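Local coordinates for omega transaminase (Pseudomonas sp., PDB 5LHA), which catalyses pyridoxal-phosphate-dependent transamination, probably passing an amino group from an amine or amino acid donor to a keto acceptor by way of pyridoxamine phosphate, at residues A[41-46]-A[68-73]; A[136-141]-A[312-317]; A[148-153]-A[179-184]; A[358-363]-A[436-441]. All coordinates share one frame; numbering follows the deposited sequence.

How the contacts relate
Contacts 1 and 4 lie around the sheet that holds strands 37-43 and 421-426, with centres 18 Å apart; they touch where N45 ND2 gives a probable hydrogen bond to T437 OG1. At the other end of the fold, contact 3 lies at the edge of the sheet containing strand 149-153, and contact 2 packs helices 124-141 and 309-316 near it. They meet where R136 of contact 2 reaches T148 O of contact 3, a probable hydrogen bond. The two groups are about 40 Å apart between centres. Along the chain contact 1 closes first, contact 3 is nested within contact 2, and contact 4 comes last, returning to the N-terminal sheet, as in fold type I transaminases.

Contact 1: residues A[41-46]-A[68-73]; sequences RGDGNY and GHNRAS
G44 and H69 form a single antiparallel, hydrogen-bonded bridge that docks the loop 68-71 onto a beta hairpin, whose type II' turn runs from D43 to Y46. On this tight side G44 N donates to H69 O at 3.0 Å, reaching it from above the carbonyl plane. The return bond from H69 N meets G44 O in its carbonyl plane, though the 2.5 Å between them is so short that its exact length is doubtful. The imidazole lies against the strand: CG anti to the carbonyl carbon (chi1 -60°) turns the ring so that G42 CA sits over one face, 4.2 Å from the centroid in a CH-pi contact, and G44 O lies at the edge. H69 CB is itself 3.3 Å from G42 C. The far nitrogen, NE2, bonds to D57, and Y87 of the second subunit packs on H69.

The looser side is the exposed end of D43. Here D43 meets N70, carboxylate and amide planes 75° apart, N70 OD1 being taken by K75, while N70 ND2 donates to D43 OD1 at 3.0 Å in a nearly straight bond of 171°.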
loop_
_atom_site.group_PDB
_atom_site.type_symbol
_atom_site.label_atom_id
_atom_site.label_comp_id
_atom_site.label_asym_id
_atom_site.label_seq_id
_atom_site.Cartn_x
_atom_site.Cartn_y
_atom_site.Cartn_z
ATOM N N ARG A 41 -6.799 43.839 11.962
ATOM C CA ARG A 41 -7.344 43.846 13.308
ATOM C C ARG A 41 -8.715 43.176 13.286
ATOM O O ARG A 41 -9.406 43.172 12.266
ATOM C CB ARG A 41 -7.428 45.295 13.821
ATOM C CG ARG A 41 -6.051 45.924 14.076
ATOM C CD ARG A 41 -6.136 47.363 14.543
ATOM N NE ARG A 41 -6.707 47.482 15.880
ATOM C CZ ARG A 41 -6.004 47.346 17.000
ATOM N NH1 ARG A 41 -4.701 47.104 16.948
ATOM N NH2 ARG A 41 -6.603 47.471 18.174
ATOM N N GLY A 42 -9.086 42.599 14.413
ATOM C CA GLY A 42 -10.404 42.010 14.574
ATOM C C GLY A 42 -10.996 42.390 15.911
ATOM O O GLY A 42 -10.299 42.422 16.924
ATOM N N ASP A 43 -12.292 42.684 15.905
ATOM C CA ASP A 43 -12.980 42.998 17.151
ATOM C C ASP A 43 -14.450 42.621 17.018
ATOM O O ASP A 43 -15.112 43.038 16.063
ATOM C CB ASP A 43 -12.812 44.487 17.474
ATOM C CG ASP A 43 -13.272 44.847 18.856
ATOM O OD1 ASP A 43 -12.447 44.783 19.793
ATOM O OD2 ASP A 43 -14.458 45.178 19.013
ATOM N N GLY A 44 -14.955 41.836 17.964
ATOM C CA GLY A 44 -16.328 41.376 17.857
ATOM C C GLY A 44 -16.453 40.442 16.668
ATOM O O GLY A 44 -15.682 39.489 16.524
ATOM N N ASN A 45 -17.436 40.705 15.806
ATOM C CA ASN A 45 -17.625 39.949 14.575
ATOM C C ASN A 45 -17.177 40.743 13.346
ATOM O O ASN A 45 -17.592 40.435 12.220
ATOM C CB ASN A 45 -19.083 39.492 14.436
ATOM C CG ASN A 45 -19.514 38.527 15.549
ATOM O OD1 ASN A 45 -18.679 37.951 16.234
ATOM N ND2 ASN A 45 -20.820 38.347 15.716
ATOM N N TYR A 46 -16.315 41.745 13.535
ATOM C CA TYR A 46 -15.835 42.593 12.454
ATOM C C TYR A 46 -14.319 42.496 12.354
ATOM O O TYR A 46 -13.630 42.254 13.348
ATOM C CB TYR A 46 -16.249 44.066 12.659
ATOM C CG TYR A 46 -17.717 44.333 12.411
ATOM C CD1 TYR A 46 -18.665 44.089 13.395
ATOM C CD2 TYR A 46 -18.155 44.827 11.187
ATOM C CE1 TYR A 46 -20.012 44.327 13.166
ATOM C CE2 TYR A 46 -19.495 45.066 10.947
ATOM C CZ TYR A 46 -20.425 44.819 11.940
ATOM O OH TYR A 46 -21.767 45.063 11.697
ATOM N N GLY A 68 -16.354 35.505 18.690
ATOM C CA GLY A 68 -15.978 36.839 18.271
ATOM C C GLY A 68 -14.530 37.173 18.592
ATOM O O GLY A 68 -13.890 36.569 19.450
ATOM N N HIS A 69 -14.013 38.180 17.898
ATOM C CA HIS A 69 -12.639 38.588 18.132
ATOM C C HIS A 69 -12.526 39.398 19.421
ATOM O O HIS A 69 -13.477 40.053 19.857
ATOM C CB HIS A 69 -12.106 39.430 16.969
ATOM C CG HIS A 69 -12.107 38.726 15.649
ATOM N ND1 HIS A 69 -11.062 37.930 15.235
ATOM C CD2 HIS A 69 -12.998 38.740 14.630
ATOM C CE1 HIS A 69 -11.325 37.453 14.030
ATOM N NE2 HIS A 69 -12.492 37.933 13.639
ATOM N N ASN A 70 -11.349 39.317 20.045
ATOM C CA ASN A 70 -10.940 40.249 21.104
ATOM C C ASN A 70 -11.819 40.155 22.358
ATOM O O ASN A 70 -12.121 41.164 22.997
ATOM C CB ASN A 70 -10.899 41.682 20.578
ATOM C CG ASN A 70 -9.848 42.526 21.267
ATOM O OD1 ASN A 70 -8.920 42.006 21.879
ATOM N ND2 ASN A 70 -9.974 43.839 21.147
ATOM N N ARG A 71 -12.230 38.940 22.721
ATOM C CA ARG A 71 -12.959 38.732 23.975
ATOM C C ARG A 71 -12.005 38.877 25.163
ATOM O O ARG A 71 -11.004 38.156 25.253
ATOM C CB ARG A 71 -13.624 37.357 23.988
ATOM C CG ARG A 71 -14.747 37.177 22.963
ATOM C CD ARG A 71 -15.915 38.137 23.206
ATOM N NE ARG A 71 -16.644 37.861 24.442
ATOM C CZ ARG A 71 -17.753 37.128 24.517
ATOM N NH1 ARG A 71 -18.280 36.585 23.425
ATOM N NH2 ARG A 71 -18.342 36.937 25.689
ATOM N N ALA A 72 -12.322 39.807 26.079
ATOM C CA ALA A 72 -11.397 40.144 27.162
ATOM C C ALA A 72 -11.144 38.952 28.081
ATOM O O ALA A 72 -9.992 38.645 28.407
ATOM C CB ALA A 72 -11.934 41.338 27.954
ATOM N N SER A 73 -12.207 38.265 28.504
ATOM C CA SER A 73 -12.068 37.144 29.439
ATOM C C SER A 73 -11.108 36.070 28.920
ATOM O O SER A 73 -10.328 35.498 29.693
ATOM C CB SER A 73 -13.446 36.542 29.723
ATOM O OG SER A 73 -14.024 36.006 28.546
#

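Contact 2: residues A[136-141]-A[312-317]; sequences RQYWIA and ADAIEN
A314 CB approaches the Y138 ring obliquely, 3.4 Å from CE1 and nearly as close to CD1. W139 turns its indole so that Y138 CE2 stands 3.7 Å above the plane, over the centre of one face. W139 NE1 lies in the plane of the phenol, at its edge. Y138 has CG anti to the backbone N (chi1 165°), which swings the ring along the flank of helix 309-316, and its hydroxyl is hydrogen-bonded to R310 NE.

Beyond the rings, A141, I315 and the long Q137 side chain complete the interface. A141 CB rests 3.4 Å from A314 O, so the two backbones come close here. I315 lays its CG1 branch against the backbone of Y138, 3.9 Å from Y138 CA, while its CG2 reaches Q137 NE2 at 3.7 Å; the glutamine chain crosses the isoleucine at about a right angle. That amide nitrogen is held by M324 O and S322 O. No direct hydrogen bond crosses between the segments, but water 1 donates to both A141 O and A314 O, each at 2.9 Å, and so ties the two helix ends together.

The axes of the short segments approach to 8.3 Å at an angle of 63°. This helix crossing joins 124-141 to the helix that follows strand 303-308, consistent with the large, PLP-binding domain of fold type I and its mixed seven-stranded sheet. Strand 115-121 touches A312 on the far side of helix 309-316, strand 324-325 packs on Q137 and I315, and L260 of strand 260-264 lies against Y138 and W139.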
loop_
_atom_site.group_PDB
_atom_site.type_symbol
_atom_site.label_atom_id
_atom_site.label_comp_id
_atom_site.label_asym_id
_atom_site.label_seq_id
_atom_site.Cartn_x
_atom_site.Cartn_y
_atom_site.Cartn_z
ATOM N N ARG A 136 -7.052 1.944 14.911
ATOM C CA ARG A 136 -6.222 0.772 14.648
ATOM C C ARG A 136 -5.765 0.114 15.944
ATOM O O ARG A 136 -5.767 -1.117 16.051
ATOM C CB ARG A 136 -5.003 1.156 13.798
ATOM C CG ARG A 136 -5.301 1.602 12.362
ATOM C CD ARG A 136 -5.360 0.403 11.432
ATOM N NE ARG A 136 -5.495 0.755 10.015
ATOM C CZ ARG A 136 -4.501 0.822 9.135
ATOM N NH1 ARG A 136 -3.247 0.563 9.483
ATOM N NH2 ARG A 136 -4.779 1.144 7.887
ATOM N N GLN A 137 -5.365 0.913 16.939
ATOM C CA GLN A 137 -4.880 0.338 18.194
ATOM C C GLN A 137 -5.993 -0.350 18.975
ATOM O O GLN A 137 -5.776 -1.424 19.541
ATOM C CB GLN A 137 -4.224 1.415 19.064
ATOM C CG GLN A 137 -3.758 0.868 20.404
ATOM C CD GLN A 137 -2.706 1.716 21.074
ATOM O OE1 GLN A 137 -2.153 2.639 20.477
ATOM N NE2 GLN A 137 -2.419 1.401 22.335
ATOM N N TYR A 138 -7.192 0.237 18.997
ATOM C CA TYR A 138 -8.334 -0.381 19.667
ATOM C C TYR A 138 -8.539 -1.820 19.215
ATOM O O TYR A 138 -8.732 -2.718 20.040
ATOM C CB TYR A 138 -9.610 0.427 19.408
ATOM C CG TYR A 138 -10.879 -0.328 19.753
ATOM C CD1 TYR A 138 -11.271 -0.492 21.075
ATOM C CD2 TYR A 138 -11.675 -0.900 18.765
ATOM C CE1 TYR A 138 -12.434 -1.183 21.405
ATOM C CE2 TYR A 138 -12.840 -1.607 19.093
ATOM C CZ TYR A 138 -13.205 -1.739 20.418
ATOM O OH TYR A 138 -14.342 -2.417 20.775
ATOM N N TRP A 139 -8.546 -2.050 17.900
ATOM C CA TRP A 139 -8.792 -3.398 17.393
ATOM C C TRP A 139 -7.647 -4.346 17.734
ATOM O O TRP A 139 -7.884 -5.525 18.034
ATOM C CB TRP A 139 -9.049 -3.352 15.892
ATOM C CG TRP A 139 -10.389 -2.765 15.571
ATOM C CD1 TRP A 139 -10.637 -1.570 14.946
ATOM C CD2 TRP A 139 -11.671 -3.343 15.847
ATOM N NE1 TRP A 139 -11.993 -1.365 14.832
ATOM C CE2 TRP A 139 -12.648 -2.440 15.373
ATOM C CE3 TRP A 139 -12.087 -4.532 16.447
ATOM C CZ2 TRP A 139 -14.011 -2.695 15.475
ATOM C CZ3 TRP A 139 -13.440 -4.780 16.552
ATOM C CH2 TRP A 139 -14.388 -3.868 16.062
ATOM N N ILE A 140 -6.404 -3.856 17.698
ATOM C CA ILE A 140 -5.273 -4.703 18.073
ATOM C C ILE A 140 -5.374 -5.109 19.537
ATOM O O ILE A 140 -5.157 -6.275 19.889
ATOM C CB ILE A 140 -3.939 -3.999 17.757
ATOM C CG1 ILE A 140 -3.699 -3.968 16.247
ATOM C CG2 ILE A 140 -2.780 -4.690 18.446
ATOM C CD1 ILE A 140 -2.601 -3.029 15.839
ATOM N N ALA A 141 -5.717 -4.160 20.416
ATOM C CA ALA A 141 -5.903 -4.500 21.821
ATOM C C ALA A 141 -7.088 -5.437 22.020
ATOM O O ALA A 141 -7.070 -6.273 22.933
ATOM C CB ALA A 141 -6.092 -3.234 22.653
ATOM N N ALA A 312 -11.897 2.974 25.392
ATOM C CA ALA A 312 -10.938 3.227 26.465
ATOM C C ALA A 312 -10.632 1.949 27.241
ATOM O O ALA A 312 -9.468 1.655 27.545
ATOM C CB ALA A 312 -11.475 4.317 27.392
ATOM N N ASP A 313 -11.679 1.191 27.584
ATOM C CA ASP A 313 -11.525 -0.041 28.355
ATOM C C ASP A 313 -10.681 -1.069 27.615
ATOM O O ASP A 313 -9.877 -1.780 28.229
ATOM C CB ASP A 313 -12.901 -0.623 28.660
ATOM C CG ASP A 313 -13.650 0.179 29.682
ATOM O OD1 ASP A 313 -13.012 0.986 30.387
ATOM O OD2 ASP A 313 -14.885 0.024 29.753
ATOM N N ALA A 314 -10.891 -1.199 26.301
ATOM C CA ALA A 314 -10.148 -2.189 25.528
ATOM C C ALA A 314 -8.666 -1.857 25.481
ATOM O O ALA A 314 -7.814 -2.747 25.598
ATOM C CB ALA A 314 -10.708 -2.282 24.112
ATOM N N ILE A 315 -8.344 -0.584 25.269
ATOM C CA ILE A 315 -6.951 -0.184 25.137
ATOM C C ILE A 315 -6.251 -0.261 26.488
ATOM O O ILE A 315 -5.131 -0.775 26.592
ATOM C CB ILE A 315 -6.867 1.221 24.509
ATOM C CG1 ILE A 315 -7.400 1.158 23.074
ATOM C CG2 ILE A 315 -5.433 1.726 24.505
ATOM C CD1 ILE A 315 -7.346 2.445 22.328
ATOM N N GLU A 316 -6.898 0.249 27.544
ATOM C CA GLU A 316 -6.286 0.193 28.865
ATOM C C GLU A 316 -6.194 -1.226 29.425
ATOM O O GLU A 316 -5.339 -1.475 30.285
ATOM C CB GLU A 316 -7.021 1.110 29.845
ATOM C CG GLU A 316 -6.925 2.587 29.491
ATOM C CD GLU A 316 -7.545 3.475 30.545
ATOM O OE1 GLU A 316 -8.238 2.936 31.434
ATOM O OE2 GLU A 316 -7.314 4.710 30.506
ATOM N N ASN A 317 -7.039 -2.158 28.974
ATOM C CA ASN A 317 -6.897 -3.563 29.340
ATOM C C ASN A 317 -6.192 -4.380 28.269
ATOM O O ASN A 317 -6.170 -5.610 28.363
ATOM C CB ASN A 317 -8.249 -4.226 29.632
ATOM C CG ASN A 317 -8.805 -3.877 30.996
ATOM O OD1 ASN A 317 -8.063 -3.655 31.955
ATOM N ND2 ASN A 317 -10.130 -3.891 31.102
HETATM O O HOH W 1 -7.830 -5.621 25.611
#

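Contact 3: residues A[148-153]-A[179-184]; sequences TRFLSL and QLLAGC
F150 and C184 pair as neighbours in parallel strands, and the phenylalanine side chain can be followed outward from this bridge. Its CB stands 4.6 Å from C184 SG, with CG anti to the carbonyl carbon (chi1 -61°). CD2 is the ring atom that faces C184 SG, at the ring's edge. CE2, one step further, touches L181 CD2 at 3.9 Å, again in the ring plane. At the tip CZ packs on R136 NE. Over the centre of one face lies T148 O, 3.9 Å above the plane, and this carbonyl also accepts a hydrogen bond from R136 NE.

Between the two segments a single backbone hydrogen bond is made: F150 N donates to G183 O at 3.3 Å with an angle of 161°, arriving in the carbonyl plane. C184 CA makes a CH...O contact to F150 O, and F150 goes on to bond with the backbone of H185. R149 CB crowds the same G183 oxygen, 3.3 Å away. G183 itself has positive phi, which suits the tight bend that turns the loop into strand 184-187.

These parallel strands form the edge of the mixed seven-stranded sheet expected of the large domain of fold type I enzymes: 184-187 is outermost within this chain, and 149-153 lies between it and 225-230. Helix 124-141 covers F150 through L132 and R136, while helix 162-166 packs on L180.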
loop_
_atom_site.group_PDB
_atom_site.type_symbol
_atom_site.label_atom_id
_atom_site.label_comp_id
_atom_site.label_asym_id
_atom_site.label_seq_id
_atom_site.Cartn_x
_atom_site.Cartn_y
_atom_site.Cartn_z
ATOM N N THR A 148 -8.641 -3.124 9.715
ATOM C CA THR A 148 -7.676 -2.109 9.296
ATOM C C THR A 148 -8.232 -1.030 8.356
ATOM O O THR A 148 -7.714 0.092 8.310
ATOM C CB THR A 148 -6.486 -2.835 8.650
ATOM O OG1 THR A 148 -5.409 -1.923 8.400
ATOM C CG2 THR A 148 -6.904 -3.493 7.364
ATOM N N ARG A 149 -9.267 -1.354 7.591
ATOM C CA ARG A 149 -9.771 -0.452 6.570
ATOM C C ARG A 149 -10.647 0.649 7.167
ATOM O O ARG A 149 -11.229 0.506 8.244
ATOM C CB ARG A 149 -10.542 -1.253 5.530
ATOM C CG ARG A 149 -9.667 -2.231 4.750
ATOM C CD ARG A 149 -10.559 -3.138 3.940
ATOM N NE ARG A 149 -9.814 -4.087 3.122
ATOM C CZ ARG A 149 -10.344 -5.180 2.582
ATOM N NH1 ARG A 149 -11.612 -5.495 2.821
ATOM N NH2 ARG A 149 -9.596 -5.982 1.837
ATOM N N PHE A 150 -10.761 1.753 6.427
ATOM C CA PHE A 150 -11.540 2.911 6.847
ATOM C C PHE A 150 -12.553 3.264 5.764
ATOM O O PHE A 150 -12.244 3.190 4.573
ATOM C CB PHE A 150 -10.646 4.144 7.120
ATOM C CG PHE A 150 -9.618 3.955 8.223
ATOM C CD1 PHE A 150 -10.003 3.647 9.511
ATOM C CD2 PHE A 150 -8.268 4.152 7.969
ATOM C CE1 PHE A 150 -9.050 3.498 10.524
ATOM C CE2 PHE A 150 -7.320 4.010 8.971
ATOM C CZ PHE A 150 -7.715 3.680 10.252
ATOM N N LEU A 151 -13.758 3.654 6.171
ATOM C CA LEU A 151 -14.766 4.168 5.254
ATOM C C LEU A 151 -14.961 5.665 5.473
ATOM O O LEU A 151 -14.887 6.154 6.602
ATOM C CB LEU A 151 -16.112 3.457 5.447
ATOM C CG LEU A 151 -16.166 1.928 5.333
ATOM C CD1 LEU A 151 -17.574 1.382 5.606
ATOM C CD2 LEU A 151 -15.668 1.441 3.981
ATOM N N SER A 152 -15.249 6.384 4.390
ATOM C CA SER A 152 -15.603 7.794 4.493
ATOM C C SER A 152 -16.507 8.133 3.313
ATOM O O SER A 152 -16.778 7.288 2.449
ATOM C CB SER A 152 -14.362 8.707 4.564
ATOM O OG SER A 152 -13.599 8.717 3.362
ATOM N N LEU A 153 -16.985 9.374 3.301
ATOM C CA LEU A 153 -18.009 9.839 2.384
ATOM C C LEU A 153 -17.415 10.770 1.338
ATOM O O LEU A 153 -16.438 11.480 1.591
ATOM C CB LEU A 153 -19.120 10.579 3.140
ATOM C CG LEU A 153 -19.786 9.841 4.310
ATOM C CD1 LEU A 153 -20.853 10.711 4.967
ATOM C CD2 LEU A 153 -20.393 8.548 3.816
ATOM N N GLN A 179 0.196 8.309 -3.974
ATOM C CA GLN A 179 -0.507 7.262 -3.242
ATOM C C GLN A 179 -0.280 7.427 -1.755
ATOM O O GLN A 179 0.860 7.530 -1.294
ATOM C CB GLN A 179 -0.057 5.865 -3.694
ATOM C CG GLN A 179 -0.587 4.685 -2.847
ATOM C CD GLN A 179 -2.115 4.542 -2.779
ATOM O OE1 GLN A 179 -2.847 4.937 -3.690
ATOM N NE2 GLN A 179 -2.595 3.954 -1.679
ATOM N N LEU A 180 -1.367 7.454 -1.007
ATOM C CA LEU A 180 -1.250 7.550 0.437
ATOM C C LEU A 180 -1.745 6.251 1.069
ATOM O O LEU A 180 -1.411 5.164 0.592
ATOM C CB LEU A 180 -1.994 8.797 0.920
ATOM C CG LEU A 180 -1.485 10.084 0.223
ATOM C CD1 LEU A 180 -2.275 11.309 0.637
ATOM C CD2 LEU A 180 0.027 10.345 0.388
ATOM N N LEU A 181 -2.532 6.325 2.132
ATOM C CA LEU A 181 -2.899 5.107 2.842
ATOM C C LEU A 181 -3.793 4.224 1.973
ATOM O O LEU A 181 -4.733 4.707 1.337
ATOM C CB LEU A 181 -3.605 5.450 4.148
ATOM C CG LEU A 181 -3.566 4.349 5.210
ATOM C CD1 LEU A 181 -2.164 4.237 5.798
ATOM C CD2 LEU A 181 -4.581 4.631 6.294
ATOM N N ALA A 182 -3.483 2.931 1.941
ATOM C CA ALA A 182 -4.277 1.948 1.221
ATOM C C ALA A 182 -5.495 1.542 2.043
ATOM O O ALA A 182 -5.579 1.798 3.244
ATOM C CB ALA A 182 -3.440 0.709 0.900
ATOM N N GLY A 183 -6.440 0.882 1.379
ATOM C CA GLY A 183 -7.587 0.329 2.078
ATOM C C GLY A 183 -8.567 1.358 2.591
ATOM O O GLY A 183 -9.234 1.117 3.602
ATOM N N CYS A 184 -8.657 2.511 1.937
ATOM C CA CYS A 184 -9.626 3.538 2.296
ATOM C C CYS A 184 -10.702 3.605 1.223
ATOM O O CYS A 184 -10.384 3.708 0.034
ATOM C CB CYS A 184 -8.928 4.882 2.461
ATOM S SG CYS A 184 -7.668 4.789 3.730
#

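Contact 4: residues A[358-363]-A[436-441]; sequences AKVGAQ and LTLTRD
K359 comes first along helix 353-368, and its chain, bent at chi3 and chi4, brings NZ up beside R440. The two cationic side chains cross at about a right angle with NZ 3.8 Å from R440 NE; two like charges this close probably disfavour each other, though both residues are exposed and solvent would soften the effect.

V360, the next residue, is buried and forms the apolar centre of the contact. Each of its methyls has its own partner. CG1, anti to the backbone N (chi1 179°), lies 3.9 Å from L438 CD2 and 3.6 Å from T439 O, while CG2 rests on L438 O at 3.7 Å. That last carbonyl is not left to the methyl alone: N356 ND2 hydrogen-bonds to it.

Q363, a turn further on, reaches out in an extended chain and crosses R440 at about a right angle, its amide touching the aliphatic part of the arginine. NE2 lies 3.5 Å from R440 CB. OE1 is nearest to CG, but the glutamine is poorly ordered and its exact fit should not be pressed. The amide plane stands 75° from the guanidinium plane, and NE2 has a weak hydrogen bond to Q367.

T439, right before helix 440-457, is its N-cap, its OG1 accepting from E442 N. The packing of helix 353-368 against this capped start is consistent with the C-terminal small domain of fold type I transaminases.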
loop_
_atom_site.group_PDB
_atom_site.type_symbol
_atom_site.label_atom_id
_atom_site.label_comp_id
_atom_site.label_asym_id
_atom_site.label_seq_id
_atom_site.Cartn_x
_atom_site.Cartn_y
_atom_site.Cartn_z
ATOM N N ALA A 358 -28.918 28.145 15.929
ATOM C CA ALA A 358 -30.150 27.565 15.405
ATOM C C ALA A 358 -31.171 28.637 15.038
ATOM O O ALA A 358 -31.906 28.495 14.055
ATOM C CB ALA A 358 -30.737 26.592 16.426
ATOM N N LYS A 359 -31.234 29.716 15.816
ATOM C CA LYS A 359 -32.277 30.723 15.633
ATOM C C LYS A 359 -31.934 31.696 14.510
ATOM O O LYS A 359 -32.719 31.885 13.573
ATOM C CB LYS A 359 -32.503 31.479 16.946
ATOM C CG LYS A 359 -33.531 32.601 16.869
ATOM C CD LYS A 359 -33.550 33.435 18.156
ATOM C CE LYS A 359 -32.499 34.545 18.145
ATOM N NZ LYS A 359 -32.867 35.675 17.235
ATOM N N VAL A 360 -30.765 32.327 14.591
ATOM C CA VAL A 360 -30.403 33.331 13.598
ATOM C C VAL A 360 -30.032 32.682 12.271
ATOM O O VAL A 360 -30.284 33.254 11.203
ATOM C CB VAL A 360 -29.263 34.216 14.141
ATOM C CG1 VAL A 360 -28.838 35.258 13.110
ATOM C CG2 VAL A 360 -29.696 34.870 15.429
ATOM N N GLY A 361 -29.446 31.482 12.310
ATOM C CA GLY A 361 -29.151 30.760 11.078
ATOM C C GLY A 361 -30.385 30.476 10.242
ATOM O O GLY A 361 -30.371 30.648 9.018
ATOM N N ALA A 362 -31.451 29.978 10.883
ATOM C CA ALA A 362 -32.720 29.764 10.187
ATOM C C ALA A 362 -33.231 31.061 9.571
ATOM O O ALA A 362 -33.601 31.100 8.392
ATOM C CB ALA A 362 -33.756 29.179 11.152
ATOM N N GLN A 363 -33.313 32.118 10.380
ATOM C CA GLN A 363 -33.665 33.440 9.875
ATOM C C GLN A 363 -32.810 33.810 8.667
ATOM O O GLN A 363 -33.332 34.211 7.620
ATOM C CB GLN A 363 -33.531 34.462 11.013
ATOM C CG GLN A 363 -33.728 35.934 10.638
ATOM C CD GLN A 363 -33.277 36.896 11.747
ATOM O OE1 GLN A 363 -33.298 36.547 12.933
ATOM N NE2 GLN A 363 -32.874 38.108 11.360
ATOM N N LEU A 436 -20.793 32.603 16.060
ATOM C CA LEU A 436 -22.083 32.148 16.566
ATOM C C LEU A 436 -22.803 33.216 17.377
ATOM O O LEU A 436 -23.976 33.027 17.721
ATOM C CB LEU A 436 -21.891 30.879 17.395
ATOM C CG LEU A 436 -21.218 29.734 16.621
ATOM C CD1 LEU A 436 -21.323 28.414 17.374
ATOM C CD2 LEU A 436 -21.757 29.583 15.196
ATOM N N THR A 437 -22.135 34.325 17.682
ATOM C CA THR A 437 -22.769 35.477 18.305
ATOM C C THR A 437 -23.497 36.371 17.306
ATOM O O THR A 437 -24.000 37.424 17.711
ATOM C CB THR A 437 -21.732 36.289 19.085
ATOM O OG1 THR A 437 -20.685 36.711 18.203
ATOM C CG2 THR A 437 -21.150 35.454 20.225
ATOM N N LEU A 438 -23.574 35.970 16.034
ATOM C CA LEU A 438 -24.250 36.762 15.012
ATOM C C LEU A 438 -25.651 37.161 15.459
ATOM O O LEU A 438 -26.391 36.363 16.036
ATOM C CB LEU A 438 -24.337 35.971 13.711
ATOM C CG LEU A 438 -24.727 36.777 12.477
ATOM C CD1 LEU A 438 -23.507 37.466 11.901
ATOM C CD2 LEU A 438 -25.369 35.876 11.445
ATOM N N THR A 439 -26.012 38.411 15.202
ATOM C CA THR A 439 -27.320 38.930 15.572
ATOM C C THR A 439 -28.252 38.960 14.364
ATOM O O THR A 439 -27.841 38.736 13.222
ATOM C CB THR A 439 -27.185 40.328 16.181
ATOM O OG1 THR A 439 -26.703 41.241 15.187
ATOM C CG2 THR A 439 -26.209 40.301 17.342
ATOM N N ARG A 440 -29.535 39.216 14.638
ATOM C CA ARG A 440 -30.485 39.495 13.564
ATOM C C ARG A 440 -29.948 40.583 12.643
ATOM O O ARG A 440 -29.932 40.433 11.415
ATOM C CB ARG A 440 -31.830 39.936 14.144
ATOM C CG ARG A 440 -32.646 38.873 14.847
ATOM C CD ARG A 440 -34.049 39.414 15.084
ATOM N NE ARG A 440 -34.938 38.481 15.770
ATOM C CZ ARG A 440 -36.119 38.830 16.269
ATOM N NH1 ARG A 440 -36.536 40.084 16.160
ATOM N NH2 ARG A 440 -36.880 37.935 16.880
ATOM N N ASP A 441 -29.505 41.693 13.242
ATOM C CA ASP A 441 -28.990 42.835 12.498
ATOM C C ASP A 441 -27.850 42.436 11.568
ATOM O O ASP A 441 -27.876 42.734 10.368
ATOM C CB ASP A 441 -28.543 43.912 13.495
ATOM C CG ASP A 441 -27.392 44.745 12.986
ATOM O OD1 ASP A 441 -27.626 45.591 12.095
ATOM O OD2 ASP A 441 -26.256 44.561 13.488
#